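PDB 6R3Z: probable adhesion protein from Pseudomonas aeruginosa PAO1, which probably captures a divalent metal ion such as ferrous iron in the periplasm, as the solute-binding component of a transport system. Local coordinates for residues Arg6-Tyr16 with Thr55-His66. Residues are numbered along the deposited sequence; the frame is centred on the assembly and turned at random.
Sequences RLRIGITLHPY and TLDVVVLNGVGH. With NI (nickel (II) ion), chain B.
The Y16 ring carries the backbone N of N62 over one face and L13 CB, of its own segment, in plane at the edge, while V60 CG1 approaches it obliquely. At the R8 guanidinium, T55 O lies at the edge, the chain bent at chi3 (50°) to bring NE above the T55 carbonyl plane (NE to O 2.9 Å) and NH1 to T55 OG1. The Y16 hydroxyl accepts a nearly straight bond from N62 ND2 (2.9 Å), in the amide plane; Q122 is a second partner of that OH. R8 and D57 bond twice: R8 N to OD2 on its anti lone pair (2.7 Å), and D57 N back to R8 O. G10 continues the pairing of parallel strands 8-11 and 58-61, its N donating to V58 O and its O accepting from V60 N. I9 and V58 lie side by side, both touching L130 of helix 116-133. Beyond the strands, N62 OD1 takes the amides of V64 and H66 from opposite faces of its plane; the first closes an Asx turn. L13 CD1 meets H66 CB and, obliquely, the imidazole, whose NE2 binds nickel (2.3 Å) with five other histidines, illustrating how loops after parallel strands build the interdomain metal site of a cluster 9 solute-binding protein.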
loop_
_atom_site.group_PDB
_atom_site.type_symbol
_atom_site.label_atom_id
_atom_site.label_comp_id
_atom_site.label_asym_id
_atom_site.label_seq_id
_atom_site.Cartn_x
_atom_site.Cartn_y
_atom_site.Cartn_z
ATOM N N ARG A 6 20.819 -19.632 -4.296
ATOM C CA ARG A 6 19.997 -18.546 -4.845
ATOM C C ARG A 6 18.967 -18.283 -3.750
ATOM O O ARG A 6 18.257 -19.218 -3.352
ATOM C CB ARG A 6 19.325 -18.982 -6.159
ATOM C CG ARG A 6 18.515 -17.901 -6.864
ATOM C CD ARG A 6 18.094 -18.304 -8.273
ATOM N NE ARG A 6 18.819 -17.549 -9.302
ATOM C CZ ARG A 6 19.762 -18.057 -10.093
ATOM N NH1 ARG A 6 20.367 -17.292 -10.991
ATOM N NH2 ARG A 6 20.099 -19.338 -9.999
ATOM N N LEU A 7 18.954 -17.050 -3.201
ATOM C CA LEU A 7 18.050 -16.682 -2.099
ATOM C C LEU A 7 16.578 -16.930 -2.407
ATOM O O LEU A 7 16.114 -16.627 -3.503
ATOM C CB LEU A 7 18.168 -15.188 -1.746
ATOM C CG LEU A 7 19.303 -14.663 -0.876
ATOM C CD1 LEU A 7 19.079 -13.165 -0.620
ATOM C CD2 LEU A 7 19.348 -15.343 0.477
ATOM N N ARG A 8 15.830 -17.418 -1.417
ATOM C CA ARG A 8 14.382 -17.575 -1.528
ATOM C C ARG A 8 13.814 -16.560 -0.538
ATOM O O ARG A 8 14.004 -16.699 0.674
ATOM C CB ARG A 8 13.955 -19.027 -1.212
ATOM C CG ARG A 8 14.234 -19.949 -2.404
ATOM C CD ARG A 8 13.805 -21.410 -2.239
ATOM N NE ARG A 8 12.417 -21.572 -1.780
ATOM C CZ ARG A 8 11.343 -21.540 -2.568
ATOM N NH1 ARG A 8 10.132 -21.718 -2.054
ATOM N NH2 ARG A 8 11.472 -21.331 -3.871
ATOM N N ILE A 9 13.194 -15.503 -1.066
ATOM C CA ILE A 9 12.676 -14.352 -0.305
ATOM C C ILE A 9 11.146 -14.342 -0.214
ATOM O O ILE A 9 10.457 -14.199 -1.227
ATOM C CB ILE A 9 13.157 -13.038 -0.985
ATOM C CG1 ILE A 9 14.672 -13.031 -1.235
ATOM C CG2 ILE A 9 12.695 -11.786 -0.191
ATOM C CD1 ILE A 9 15.055 -12.025 -2.389
ATOM N N GLY A 10 10.636 -14.371 1.002
ATOM C CA GLY A 10 9.204 -14.289 1.215
ATOM C C GLY A 10 8.733 -12.852 1.258
ATOM O O GLY A 10 9.461 -11.967 1.713
ATOM N N ILE A 11 7.533 -12.607 0.726
ATOM C CA ILE A 11 6.856 -11.312 0.727
ATOM C C ILE A 11 5.437 -11.499 1.253
ATOM O O ILE A 11 4.909 -12.621 1.211
ATOM C CB ILE A 11 6.906 -10.561 -0.624
ATOM C CG1 ILE A 11 6.127 -11.316 -1.744
ATOM C CG2 ILE A 11 8.352 -10.233 -1.019
ATOM C CD1 ILE A 11 4.579 -10.998 -1.789
ATOM N N THR A 12 4.784 -10.401 1.672
ATOM C CA THR A 12 3.465 -10.520 2.298
ATOM C C THR A 12 2.324 -9.866 1.523
ATOM O O THR A 12 1.199 -10.371 1.570
ATOM C CB THR A 12 3.517 -9.981 3.741
ATOM O OG1 THR A 12 3.732 -8.573 3.689
ATOM C CG2 THR A 12 4.612 -10.640 4.590
ATOM N N LEU A 13 2.569 -8.684 0.950
ATOM C CA LEU A 13 1.575 -7.897 0.220
ATOM C C LEU A 13 2.080 -7.625 -1.196
ATOM O O LEU A 13 3.297 -7.559 -1.416
ATOM C CB LEU A 13 1.283 -6.564 0.944
ATOM C CG LEU A 13 0.951 -6.653 2.454
ATOM C CD1 LEU A 13 1.042 -5.299 3.112
ATOM C CD2 LEU A 13 -0.446 -7.267 2.698
ATOM N N HIS A 14 1.139 -7.436 -2.146
ATOM C CA HIS A 14 1.453 -7.190 -3.560
ATOM C C HIS A 14 2.550 -6.140 -3.790
ATOM O O HIS A 14 3.473 -6.429 -4.556
ATOM C CB HIS A 14 0.203 -6.833 -4.375
ATOM C CG HIS A 14 -0.757 -7.968 -4.517
ATOM N ND1 HIS A 14 -1.562 -8.367 -3.465
ATOM C CD2 HIS A 14 -1.034 -8.732 -5.594
ATOM C CE1 HIS A 14 -2.306 -9.355 -3.937
ATOM N NE2 HIS A 14 -2.004 -9.627 -5.201
ATOM N N PRO A 15 2.502 -4.939 -3.142
ATOM C CA PRO A 15 3.559 -3.931 -3.393
ATOM C C PRO A 15 4.946 -4.469 -3.084
ATOM O O PRO A 15 5.861 -4.171 -3.844
ATOM C CB PRO A 15 3.170 -2.776 -2.470
ATOM C CG PRO A 15 1.675 -2.890 -2.361
ATOM C CD PRO A 15 1.487 -4.391 -2.217
ATOM N N TYR A 16 5.082 -5.309 -2.018
ATOM C CA TYR A 16 6.387 -5.879 -1.651
ATOM C C TYR A 16 6.874 -6.884 -2.679
ATOM O O TYR A 16 8.073 -6.920 -2.944
ATOM C CB TYR A 16 6.404 -6.420 -0.217
ATOM C CG TYR A 16 6.135 -5.306 0.772
ATOM C CD1 TYR A 16 7.168 -4.480 1.222
ATOM C CD2 TYR A 16 4.836 -4.993 1.159
ATOM C CE1 TYR A 16 6.913 -3.388 2.066
ATOM C CE2 TYR A 16 4.564 -3.894 1.982
ATOM C CZ TYR A 16 5.605 -3.095 2.437
ATOM O OH TYR A 16 5.320 -2.009 3.240
ATOM N N THR A 55 10.953 -23.306 3.501
ATOM C CA THR A 55 11.784 -23.356 2.289
ATOM C C THR A 55 12.451 -21.986 1.970
ATOM O O THR A 55 13.184 -21.870 0.981
ATOM C CB THR A 55 10.968 -23.896 1.082
ATOM O OG1 THR A 55 10.080 -22.881 0.600
ATOM C CG2 THR A 55 10.180 -25.183 1.407
ATOM N N LEU A 56 12.200 -20.967 2.806
ATOM C CA LEU A 56 12.713 -19.603 2.600
ATOM C C LEU A 56 13.992 -19.291 3.356
ATOM O O LEU A 56 14.304 -19.958 4.342
ATOM C CB LEU A 56 11.632 -18.553 2.951
ATOM C CG LEU A 56 10.235 -18.730 2.350
ATOM C CD1 LEU A 56 9.297 -17.656 2.847
ATOM C CD2 LEU A 56 10.280 -18.724 0.853
ATOM N N ASP A 57 14.723 -18.249 2.896
ATOM C CA ASP A 57 15.952 -17.774 3.524
ATOM C C ASP A 57 15.744 -16.487 4.305
ATOM O O ASP A 57 16.573 -16.146 5.151
ATOM C CB ASP A 57 17.037 -17.534 2.464
ATOM C CG ASP A 57 17.354 -18.801 1.719
ATOM O OD1 ASP A 57 17.774 -19.789 2.375
ATOM O OD2 ASP A 57 17.126 -18.835 0.503
ATOM N N VAL A 58 14.703 -15.723 3.945
ATOM C CA VAL A 58 14.393 -14.413 4.526
ATOM C C VAL A 58 12.963 -14.025 4.199
ATOM O O VAL A 58 12.451 -14.411 3.135
ATOM C CB VAL A 58 15.412 -13.309 4.066
ATOM C CG1 VAL A 58 15.423 -13.128 2.538
ATOM C CG2 VAL A 58 15.174 -11.966 4.774
ATOM N N VAL A 59 12.319 -13.258 5.101
ATOM C CA VAL A 59 10.981 -12.725 4.840
ATOM C C VAL A 59 11.045 -11.191 4.942
ATOM O O VAL A 59 11.519 -10.667 5.945
ATOM C CB VAL A 59 9.863 -13.297 5.779
ATOM C CG1 VAL A 59 8.498 -12.699 5.436
ATOM C CG2 VAL A 59 9.797 -14.829 5.724
ATOM N N VAL A 60 10.545 -10.494 3.914
ATOM C CA VAL A 60 10.427 -9.042 3.887
ATOM C C VAL A 60 9.059 -8.706 4.504
ATOM O O VAL A 60 8.034 -9.267 4.087
ATOM C CB VAL A 60 10.569 -8.468 2.452
ATOM C CG1 VAL A 60 10.214 -6.971 2.402
ATOM C CG2 VAL A 60 11.992 -8.696 1.931
ATOM N N LEU A 61 9.058 -7.804 5.497
ATOM C CA LEU A 61 7.837 -7.403 6.202
ATOM C C LEU A 61 7.547 -5.914 6.112
ATOM O O LEU A 61 8.456 -5.082 6.163
ATOM C CB LEU A 61 7.935 -7.737 7.706
ATOM C CG LEU A 61 8.018 -9.200 8.163
ATOM C CD1 LEU A 61 8.002 -9.282 9.687
ATOM C CD2 LEU A 61 6.872 -10.025 7.614
ATOM N N ASN A 62 6.252 -5.579 6.052
ATOM C CA ASN A 62 5.767 -4.217 6.153
ATOM C C ASN A 62 6.079 -3.856 7.634
ATOM O O ASN A 62 6.656 -2.797 7.914
ATOM C CB ASN A 62 4.246 -4.172 5.845
ATOM C CG ASN A 62 3.555 -2.933 6.379
ATOM O OD1 ASN A 62 3.006 -2.944 7.492
ATOM N ND2 ASN A 62 3.597 -1.835 5.617
ATOM N N GLY A 63 5.734 -4.778 8.540
ATOM C CA GLY A 63 6.044 -4.702 9.975
ATOM C C GLY A 63 5.565 -3.503 10.764
ATOM O O GLY A 63 6.009 -3.301 11.907
ATOM N N VAL A 64 4.657 -2.700 10.191
ATOM C CA VAL A 64 4.130 -1.508 10.878
ATOM C C VAL A 64 2.599 -1.559 11.041
ATOM O O VAL A 64 1.976 -0.561 11.409
ATOM C CB VAL A 64 4.619 -0.181 10.252
ATOM C CG1 VAL A 64 6.122 0.009 10.494
ATOM C CG2 VAL A 64 4.264 -0.083 8.761
ATOM N N GLY A 65 2.025 -2.727 10.801
ATOM C CA GLY A 65 0.594 -2.935 11.009
ATOM C C GLY A 65 -0.167 -3.563 9.860
ATOM O O GLY A 65 -1.356 -3.880 10.030
ATOM N N HIS A 66 0.470 -3.727 8.675
ATOM C CA HIS A 66 -0.269 -4.328 7.558
ATOM C C HIS A 66 0.045 -5.806 7.293
ATOM O O HIS A 66 -0.527 -6.389 6.371
ATOM C CB HIS A 66 -0.167 -3.522 6.246
ATOM C CG HIS A 66 -1.501 -3.411 5.564
ATOM N ND1 HIS A 66 -2.211 -4.538 5.192
ATOM C CD2 HIS A 66 -2.262 -2.317 5.310
ATOM C CE1 HIS A 66 -3.349 -4.096 4.684
ATOM N NE2 HIS A 66 -3.429 -2.773 4.735
HETATM NI NI NI B . -5.403 -1.690 4.446
HETATM O O HOH W 1 18.235 -20.769 -0.906
HETATM O O HOH W 2 6.294 -8.154 2.291
#